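Putative iron-regulated protein A (Parabacteroides distasonis ATCC 8503, PDB 4ECG) binds calcium ions and is a putative metalloendopeptidase of the imelysin-like family. Local coordinates at residues A[244-249]-A[289-294]; A[88-93]-A[295-300]; A[250-255]-A[360-365]. All blocks are in the same frame, centred on the assembly; numbering follows the deposited sequence.

Contact 1 (A[244-249]-A[289-294]). With CA (calcium ion), chain H.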
loop_
_atom_site.group_PDB
_atom_site.type_symbol
_atom_site.label_atom_id
_atom_site.label_comp_id
_atom_site.label_asym_id
_atom_site.label_seq_id
_atom_site.Cartn_x
_atom_site.Cartn_y
_atom_site.Cartn_z
ATOM N N ASN A 244 2.272 11.560 0.736
ATOM C CA ASN A 244 1.305 12.493 1.263
ATOM C C ASN A 244 0.208 11.805 2.058
ATOM O O ASN A 244 -0.285 12.355 3.043
ATOM C CB ASN A 244 0.732 13.278 0.119
ATOM C CG ASN A 244 -0.268 14.280 0.565
ATOM O OD1 ASN A 244 0.072 15.203 1.265
ATOM N ND2 ASN A 244 -1.528 14.073 0.199
ATOM N N GLU A 245 -0.205 10.623 1.616
ATOM C CA GLU A 245 -1.275 9.860 2.274
ATOM C C GLU A 245 -0.823 9.299 3.624
ATOM O O GLU A 245 -1.573 9.350 4.613
ATOM C CB GLU A 245 -1.747 8.741 1.330
ATOM C CG GLU A 245 -2.666 7.646 1.900
ATOM C CD GLU A 245 -4.158 7.992 1.955
ATOM O OE1 GLU A 245 -4.509 9.176 1.657
ATOM O OE2 GLU A 245 -4.976 7.053 2.294
ATOM N N VAL A 246 0.370 8.719 3.670
ATOM C CA VAL A 246 0.926 8.236 4.971
ATOM C C VAL A 246 0.954 9.383 6.009
ATOM O O VAL A 246 0.484 9.241 7.123
ATOM C CB VAL A 246 2.321 7.599 4.825
ATOM C CG1 VAL A 246 2.905 7.277 6.182
ATOM C CG2 VAL A 246 2.258 6.352 3.965
ATOM N N GLY A 247 1.479 10.530 5.620
ATOM C CA GLY A 247 1.633 11.658 6.553
ATOM C C GLY A 247 0.338 12.357 6.896
ATOM O O GLY A 247 -0.008 12.454 8.051
ATOM N N SER A 248 -0.400 12.801 5.897
ATOM C CA SER A 248 -1.680 13.519 6.141
ATOM C C SER A 248 -2.870 12.692 6.515
ATOM O O SER A 248 -3.695 13.199 7.191
ATOM C CB SER A 248 -2.171 14.293 4.906
ATOM O OG SER A 248 -1.130 15.044 4.416
ATOM N N ALA A 249 -3.009 11.476 6.014
ATOM C CA ALA A 249 -4.192 10.650 6.292
ATOM C C ALA A 249 -3.935 9.560 7.314
ATOM O O ALA A 249 -4.616 9.514 8.321
ATOM C CB ALA A 249 -4.743 10.022 5.004
ATOM N N LYS A 289 5.679 2.121 7.212
ATOM C CA LYS A 289 7.043 1.891 6.789
ATOM C C LYS A 289 7.077 1.240 5.413
ATOM O O LYS A 289 7.886 1.645 4.546
ATOM C CB LYS A 289 7.816 1.004 7.822
ATOM C CG LYS A 289 9.215 0.570 7.400
ATOM C CD LYS A 289 9.630 -0.767 8.016
ATOM C CE LYS A 289 9.133 -1.942 7.191
ATOM N NZ LYS A 289 9.351 -3.228 7.887
ATOM N N ASN A 290 6.235 0.218 5.200
ATOM C CA ASN A 290 6.306 -0.474 3.899
ATOM C C ASN A 290 5.847 0.443 2.748
ATOM O O ASN A 290 6.434 0.401 1.666
ATOM C CB ASN A 290 5.575 -1.808 3.919
ATOM C CG ASN A 290 6.395 -2.907 4.589
ATOM O OD1 ASN A 290 7.611 -3.046 4.325
ATOM N ND2 ASN A 290 5.718 -3.753 5.393
ATOM N N ASN A 291 4.837 1.273 2.995
ATOM C CA ASN A 291 4.469 2.292 2.040
ATOM C C ASN A 291 5.627 3.240 1.631
ATOM O O ASN A 291 5.713 3.691 0.480
ATOM C CB ASN A 291 3.386 3.178 2.607
ATOM C CG ASN A 291 2.071 2.472 2.859
ATOM O OD1 ASN A 291 1.308 2.909 3.731
ATOM N ND2 ASN A 291 1.783 1.403 2.102
ATOM N N ILE A 292 6.519 3.559 2.557
ATOM C CA ILE A 292 7.643 4.416 2.187
ATOM C C ILE A 292 8.724 3.550 1.541
ATOM O O ILE A 292 9.383 4.000 0.650
ATOM C CB ILE A 292 8.153 5.204 3.386
ATOM C CG1 ILE A 292 6.997 5.992 4.012
ATOM C CG2 ILE A 292 9.309 6.096 2.977
ATOM C CD1 ILE A 292 6.241 6.966 3.087
ATOM N N VAL A 293 8.843 2.277 1.910
ATOM C CA VAL A 293 9.781 1.361 1.210
ATOM C C VAL A 293 9.367 1.290 -0.270
ATOM O O VAL A 293 10.193 1.252 -1.142
ATOM C CB VAL A 293 9.956 -0.041 1.900
ATOM C CG1 VAL A 293 10.843 -0.984 1.099
ATOM C CG2 VAL A 293 10.640 0.099 3.223
ATOM N N SER A 294 8.086 1.322 -0.557
ATOM C CA SER A 294 7.621 1.365 -1.931
ATOM C C SER A 294 8.225 2.537 -2.702
ATOM O O SER A 294 8.638 2.358 -3.857
ATOM C CB SER A 294 6.084 1.466 -1.977
ATOM O OG SER A 294 5.601 1.258 -3.275
HETATM CA CA CA H . -5.779 14.758 6.722
HETATM O O HOH W 1 -4.996 16.506 5.190
HETATM O O HOH W 2 -6.379 13.607 4.295
HETATM O O HOH W 3 -8.222 14.979 6.320
#
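At Val-246, chi1 of 173° sets CG1 opposite the backbone N and CG2 beside it, where CG2 meets helix 284-300. On Asn-291 the backbone itself brings CB to that methyl, and a chi1 of -65° lays the amide oxygen beside it. The contact is a helix-helix packing within the mainly helical imelysin-like fold, joining helix 239-259 to helix 284-300. It is small and fully buried. The backbones come closest at Val-246 and Asn-291, whose CA atoms are 7.5 Å apart.

Val-246 CG2 is the focus. It lies 3.6 Å from Asn-291 OD1 and equally near Asn-291 CB. Ile-292 comes to the same methyl from another direction with the end of its side chain, CD1 lying 4.1 Å from Val-246 CG2. One methyl therefore meets both a polar amide and an aliphatic end. The amide does not depend on Val-246 for its bonds: OD1 accepts from Lys-250 NZ, and ND2 donates to Glu-89 O. These two bonds fix the flip of the amide and satisfy it in the buried interior. Cys-365 of helix 355-377 also packs on Val-246.

The helix 239-259 makes a wider pi-type turn at 246-249. Within it, Ser-248 OG donates to Asn-244 O over 3.1 Å, beside the normal backbone bond to the same oxygen. Asp-253 and three waters share the calcium ion with Ser-248, whose backbone O lies 2.6 Å from the metal.

Contact 2 (A[88-93]-A[295-300]). With CA (calcium ion), chain F.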
loop_
_atom_site.group_PDB
_atom_site.type_symbol
_atom_site.label_atom_id
_atom_site.label_comp_id
_atom_site.label_asym_id
_atom_site.label_seq_id
_atom_site.Cartn_x
_atom_site.Cartn_y
_atom_site.Cartn_z
ATOM N N TRP A 88 2.056 -5.996 -0.722
ATOM C CA TRP A 88 0.950 -5.160 -1.082
ATOM C C TRP A 88 1.225 -3.740 -0.612
ATOM O O TRP A 88 0.994 -2.796 -1.348
ATOM C CB TRP A 88 -0.360 -5.681 -0.492
ATOM C CG TRP A 88 -1.482 -4.679 -0.543
ATOM C CD1 TRP A 88 -2.098 -4.089 0.523
ATOM C CD2 TRP A 88 -2.138 -4.111 -1.718
ATOM N NE1 TRP A 88 -3.050 -3.233 0.116
ATOM C CE2 TRP A 88 -3.130 -3.200 -1.218
ATOM C CE3 TRP A 88 -2.003 -4.272 -3.073
ATOM C CZ2 TRP A 88 -3.933 -2.451 -2.045
ATOM C CZ3 TRP A 88 -2.824 -3.518 -3.920
ATOM C CH2 TRP A 88 -3.759 -2.625 -3.413
ATOM N N GLU A 89 1.700 -3.562 0.607
ATOM C CA GLU A 89 1.910 -2.215 1.092
ATOM C C GLU A 89 3.161 -1.608 0.435
ATOM O O GLU A 89 3.231 -0.400 0.248
ATOM C CB GLU A 89 2.042 -2.194 2.615
ATOM C CG GLU A 89 0.798 -2.473 3.396
ATOM C CD GLU A 89 -0.308 -1.462 3.170
ATOM O OE1 GLU A 89 -0.218 -0.306 3.600
ATOM O OE2 GLU A 89 -1.305 -1.840 2.569
ATOM N N GLN A 90 4.128 -2.463 0.085
ATOM C CA GLN A 90 5.294 -2.072 -0.695
ATOM C C GLN A 90 4.946 -1.727 -2.138
ATOM O O GLN A 90 5.838 -1.394 -2.930
ATOM C CB GLN A 90 6.407 -3.135 -0.614
ATOM C CG GLN A 90 7.006 -3.195 0.792
ATOM C CD GLN A 90 8.275 -4.011 0.914
ATOM O OE1 GLN A 90 8.675 -4.696 0.008
ATOM N NE2 GLN A 90 8.886 -3.944 2.069
ATOM N N SER A 91 3.649 -1.722 -2.475
ATOM C CA SER A 91 3.237 -1.437 -3.846
ATOM C C SER A 91 2.401 -0.195 -3.959
ATOM O O SER A 91 1.941 0.138 -5.053
ATOM C CB SER A 91 2.475 -2.625 -4.431
ATOM O OG SER A 91 1.127 -2.601 -4.039
ATOM N N GLU A 92 2.229 0.521 -2.855
ATOM C CA GLU A 92 1.356 1.684 -2.851
ATOM C C GLU A 92 1.966 2.918 -3.505
ATOM O O GLU A 92 1.237 3.915 -3.701
ATOM C CB GLU A 92 0.798 1.989 -1.458
ATOM C CG GLU A 92 -0.269 0.963 -1.029
ATOM C CD GLU A 92 -1.208 1.413 0.100
ATOM O OE1 GLU A 92 -1.513 2.625 0.211
ATOM O OE2 GLU A 92 -1.675 0.512 0.852
ATOM N N ALA A 93 3.253 2.862 -3.875
ATOM C CA ALA A 93 3.856 3.974 -4.649
ATOM C C ALA A 93 3.469 3.864 -6.122
ATOM O O ALA A 93 3.726 4.790 -6.891
ATOM C CB ALA A 93 5.381 4.022 -4.501
ATOM N N ILE A 295 8.299 3.716 -2.068
ATOM C CA ILE A 295 8.921 4.888 -2.727
ATOM C C ILE A 295 10.418 4.640 -3.007
ATOM O O ILE A 295 10.957 4.971 -4.068
ATOM C CB ILE A 295 8.786 6.173 -1.866
ATOM C CG1 ILE A 295 7.321 6.567 -1.661
ATOM C CG2 ILE A 295 9.550 7.304 -2.497
ATOM C CD1 ILE A 295 7.116 7.730 -0.712
ATOM N N LYS A 296 11.059 4.064 -2.007
ATOM C CA LYS A 296 12.479 3.837 -1.966
ATOM C C LYS A 296 12.882 2.881 -3.055
ATOM O O LYS A 296 13.823 3.132 -3.784
ATOM C CB LYS A 296 12.893 3.305 -0.589
ATOM C CG LYS A 296 14.392 3.261 -0.367
ATOM C CD LYS A 296 14.758 2.864 1.062
ATOM C CE LYS A 296 16.250 2.774 1.268
ATOM N NZ LYS A 296 16.592 2.205 2.599
ATOM N N ASN A 297 12.138 1.805 -3.176
ATOM C CA ASN A 297 12.332 0.823 -4.244
ATOM C C ASN A 297 12.194 1.458 -5.578
ATOM O O ASN A 297 12.987 1.177 -6.475
ATOM C CB ASN A 297 11.267 -0.286 -4.113
ATOM C CG ASN A 297 11.507 -1.210 -2.917
ATOM O OD1 ASN A 297 12.572 -1.160 -2.217
ATOM N ND2 ASN A 297 10.517 -2.079 -2.670
ATOM N N ALA A 298 11.139 2.279 -5.719
ATOM C CA ALA A 298 10.845 2.993 -6.966
ATOM C C ALA A 298 11.996 3.922 -7.372
ATOM O O ALA A 298 12.305 4.005 -8.555
ATOM C CB ALA A 298 9.559 3.840 -6.852
ATOM N N TYR A 299 12.575 4.642 -6.402
ATOM C CA TYR A 299 13.518 5.710 -6.671
ATOM C C TYR A 299 14.872 5.099 -7.034
ATOM O O TYR A 299 15.598 5.646 -7.859
ATOM C CB TYR A 299 13.668 6.613 -5.421
ATOM C CG TYR A 299 14.513 7.859 -5.586
ATOM C CD1 TYR A 299 14.082 8.899 -6.364
ATOM C CD2 TYR A 299 15.764 7.996 -4.955
ATOM C CE1 TYR A 299 14.870 10.010 -6.550
ATOM C CE2 TYR A 299 16.549 9.127 -5.126
ATOM C CZ TYR A 299 16.078 10.135 -5.920
ATOM O OH TYR A 299 16.811 11.296 -6.134
ATOM N N PHE A 300 15.233 4.007 -6.352
ATOM C CA PHE A 300 16.526 3.367 -6.562
ATOM C C PHE A 300 16.431 2.234 -7.579
ATOM O O PHE A 300 17.422 1.641 -7.914
ATOM C CB PHE A 300 17.132 2.862 -5.219
ATOM C CG PHE A 300 17.487 3.967 -4.256
ATOM C CD1 PHE A 300 18.464 4.878 -4.562
ATOM C CD2 PHE A 300 16.809 4.133 -3.073
ATOM C CE1 PHE A 300 18.782 5.923 -3.687
ATOM C CE2 PHE A 300 17.117 5.148 -2.189
ATOM C CZ PHE A 300 18.106 6.058 -2.510
HETATM CA CA CA F . -3.773 0.422 2.624
HETATM O O HOH W 4 8.123 -2.743 -4.080
#
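A single water, not a direct bond, joins Gln-90 to Asn-297. It donates to the backbone carbonyl oxygen Gln-90 O at 2.9 Å and accepts from Asn-297 ND2. The two side-chain amides come near without pairing: Gln-90 OE1 is 4.2 Å from Asn-297 ND2, and the planes stand 85° apart. Outside the contact, Gln-90 NE2 donates to Asn-290 OD1, Gln-90 OE1 accepts from Arg-303 NH2, and Asn-297 OD1 accepts from Asp-304 N.

Ala-93 makes the apolar part. Its CB lies 3.8 Å from Ile-295 N and 4.3 Å from Ile-295 CG1. Ser-294 OG ties the same region down, bonded to both Gln-90 O and Ala-93 N.

Helix 71-89 ends here in a type I beta turn from Glu-89 to Glu-92, laid against the last turns of helix 284-300 in the imelysin-like fold. Ser-91 OG donates to Trp-88 O over 2.7 Å, and Ser-91 N reaches the same oxygen from the same face. The turn presents Glu-92, extended beyond CG, to a calcium ion that Asp-109 also binds. Glu-92 OE2 is 2.7 Å from the metal. Glu-89, also known from this site, is no ligand here, though its OE2 lies 2.9 Å from Glu-92 OE2.

Contact 3 (A[250-255]-A[360-365]). With CA (calcium ion), chain H.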
loop_
_atom_site.group_PDB
_atom_site.type_symbol
_atom_site.label_atom_id
_atom_site.label_comp_id
_atom_site.label_asym_id
_atom_site.label_seq_id
_atom_site.Cartn_x
_atom_site.Cartn_y
_atom_site.Cartn_z
ATOM N N LYS A 250 -3.003 8.644 7.042
ATOM C CA LYS A 250 -2.935 7.415 7.831
ATOM C C LYS A 250 -2.444 7.705 9.265
ATOM O O LYS A 250 -2.917 7.071 10.223
ATOM C CB LYS A 250 -2.027 6.370 7.177
ATOM C CG LYS A 250 -2.364 5.985 5.755
ATOM C CD LYS A 250 -1.572 4.772 5.300
ATOM C CE LYS A 250 -1.999 4.303 3.900
ATOM N NZ LYS A 250 -1.310 2.995 3.611
ATOM N N ILE A 251 -1.500 8.643 9.392
ATOM C CA ILE A 251 -0.952 9.012 10.675
ATOM C C ILE A 251 -1.773 10.168 11.269
ATOM O O ILE A 251 -2.252 10.067 12.414
ATOM C CB ILE A 251 0.564 9.343 10.619
ATOM C CG1 ILE A 251 1.399 8.076 10.362
ATOM C CG2 ILE A 251 1.027 9.930 11.954
ATOM C CD1 ILE A 251 2.831 8.311 9.885
ATOM N N THR A 252 -2.012 11.217 10.487
ATOM C CA THR A 252 -2.587 12.473 11.030
ATOM C C THR A 252 -4.023 12.269 11.467
ATOM O O THR A 252 -4.385 12.700 12.558
ATOM C CB THR A 252 -2.382 13.702 10.092
ATOM O OG1 THR A 252 -0.970 13.941 9.957
ATOM C CG2 THR A 252 -3.025 14.991 10.637
ATOM N N ASP A 253 -4.808 11.536 10.685
ATOM C CA ASP A 253 -6.268 11.528 10.886
ATOM C C ASP A 253 -6.695 10.807 12.180
ATOM O O ASP A 253 -7.619 11.285 12.873
ATOM C CB ASP A 253 -7.075 10.990 9.651
ATOM C CG ASP A 253 -7.111 11.981 8.422
ATOM O OD1 ASP A 253 -6.680 13.176 8.548
ATOM O OD2 ASP A 253 -7.594 11.537 7.314
ATOM N N PRO A 254 -6.075 9.656 12.491
ATOM C CA PRO A 254 -6.336 9.014 13.801
ATOM C C PRO A 254 -5.853 9.853 15.017
ATOM O O PRO A 254 -6.496 9.874 16.068
ATOM C CB PRO A 254 -5.574 7.675 13.687
ATOM C CG PRO A 254 -5.526 7.380 12.221
ATOM C CD PRO A 254 -5.370 8.737 11.574
ATOM N N VAL A 255 -4.755 10.579 14.853
ATOM C CA VAL A 255 -4.254 11.449 15.916
ATOM C C VAL A 255 -5.199 12.589 16.092
ATOM O O VAL A 255 -5.462 12.949 17.216
ATOM C CB VAL A 255 -2.790 11.900 15.680
ATOM C CG1 VAL A 255 -2.301 12.943 16.703
ATOM C CG2 VAL A 255 -1.926 10.667 15.702
ATOM N N THR A 360 7.596 14.398 14.050
ATOM C CA THR A 360 8.804 14.194 13.209
ATOM C C THR A 360 8.404 13.342 11.990
ATOM O O THR A 360 8.856 13.569 10.861
ATOM C CB THR A 360 9.906 13.506 14.043
ATOM O OG1 THR A 360 10.133 14.293 15.219
ATOM C CG2 THR A 360 11.249 13.296 13.272
ATOM N N ALA A 361 7.521 12.373 12.234
ATOM C CA ALA A 361 7.112 11.426 11.199
ATOM C C ALA A 361 6.248 12.154 10.184
ATOM O O ALA A 361 6.508 12.102 8.995
ATOM C CB ALA A 361 6.372 10.250 11.829
ATOM N N THR A 362 5.231 12.884 10.642
ATOM C CA THR A 362 4.346 13.597 9.673
ATOM C C THR A 362 5.061 14.756 8.970
ATOM O O THR A 362 4.847 14.969 7.789
ATOM C CB THR A 362 3.043 14.073 10.311
ATOM O OG1 THR A 362 3.336 15.043 11.319
ATOM C CG2 THR A 362 2.288 12.886 10.967
ATOM N N GLU A 363 5.943 15.480 9.649
ATOM C CA GLU A 363 6.813 16.451 8.948
ATOM C C GLU A 363 7.761 15.818 7.947
ATOM O O GLU A 363 8.098 16.429 6.949
ATOM C CB GLU A 363 7.638 17.283 9.908
ATOM C CG GLU A 363 6.807 18.240 10.758
ATOM C CD GLU A 363 7.514 18.603 12.067
ATOM O OE1 GLU A 363 8.782 18.673 12.073
ATOM O OE2 GLU A 363 6.805 18.794 13.089
ATOM N N ALA A 364 8.206 14.598 8.195
ATOM C CA ALA A 364 9.122 13.975 7.265
ATOM C C ALA A 364 8.369 13.514 5.999
ATOM O O ALA A 364 8.920 13.608 4.878
ATOM C CB ALA A 364 9.862 12.830 7.920
ATOM N N CYS A 365 7.131 13.023 6.157
ATOM C CA CYS A 365 6.310 12.682 4.975
ATOM C C CYS A 365 5.963 13.936 4.192
ATOM O O CYS A 365 5.936 13.913 2.965
ATOM C CB CYS A 365 5.021 11.965 5.324
ATOM S SG CYS A 365 5.198 10.360 6.156
HETATM CA CA CA H . -5.779 14.758 6.722
HETATM O O HOH W 1 -4.996 16.506 5.190
HETATM O O HOH W 2 -6.379 13.607 4.295
HETATM O O HOH W 3 -8.222 14.979 6.320
#
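This is a partly buried helix-helix packing away from the centre of the imelysin-like fold, about 16 Å from the centre of the chain to the centre of the contact. Segment 250-255 of helix 239-259 meets segment 360-365 of helix 355-377. The two run roughly antiparallel, at 138° between their directions, with axes 10.2 Å apart at the closest point.

Thr-362 carries the contact with its methyl. Its OG1 sits between the backbone N and the carbonyl carbon (chi1 64°), which turns CG2 toward helix 239-259. There Ile-251 CG2 comes to 3.4 Å from Thr-362 CG2, tighter than a usual contact between methyls. The Thr-252 side chain crosses that of Thr-362 at about a right angle, with Thr-252 OG1 3.6 Å from Thr-362 CG2. Farther along Ile-251, CD1 reaches 4.5 Å from Ala-361 CB. Phe-348 and Tyr-288 also pack on Ile-251.

Helix 239-259 is kinked at Pro-254, which has no N-H to give to the preceding turn. Next to the proline, Asp-253 OD1 binds a calcium ion at 2.6 Å.

Both threonine hydroxyls turn to their own helices for bonds: Thr-252 OG1 to Gly-247 O, and Thr-362 OG1, weakly, to Asn-359 O. The two segments thus meet by van der Waals contact around the Thr-362 methyl, not by polar pairing.

Contacts 1 and 2 both use helix 284-300, and their centres are 10 Å apart. Contacts 1 and 3 share helix 239-259, with centres 9 Å apart. Contacts 2 and 3 lie 18 Å apart and are bridged by one side chain. Lys-250 NZ, from contact 3, hydrogen-bonds Asn-291 OD1 of contact 1 at 2.6 Å. It also reaches the calcium-binding turn of contact 2, where it forms long, weak ion pairs, 3.4 Å from Glu-92 OE1 and 3.5 Å from Glu-89 OE1. A second calcium ion joins contacts 1 and 3 directly, since each supplies one protein ligand. Calcium therefore lies beside all three contacts, at two separate sites.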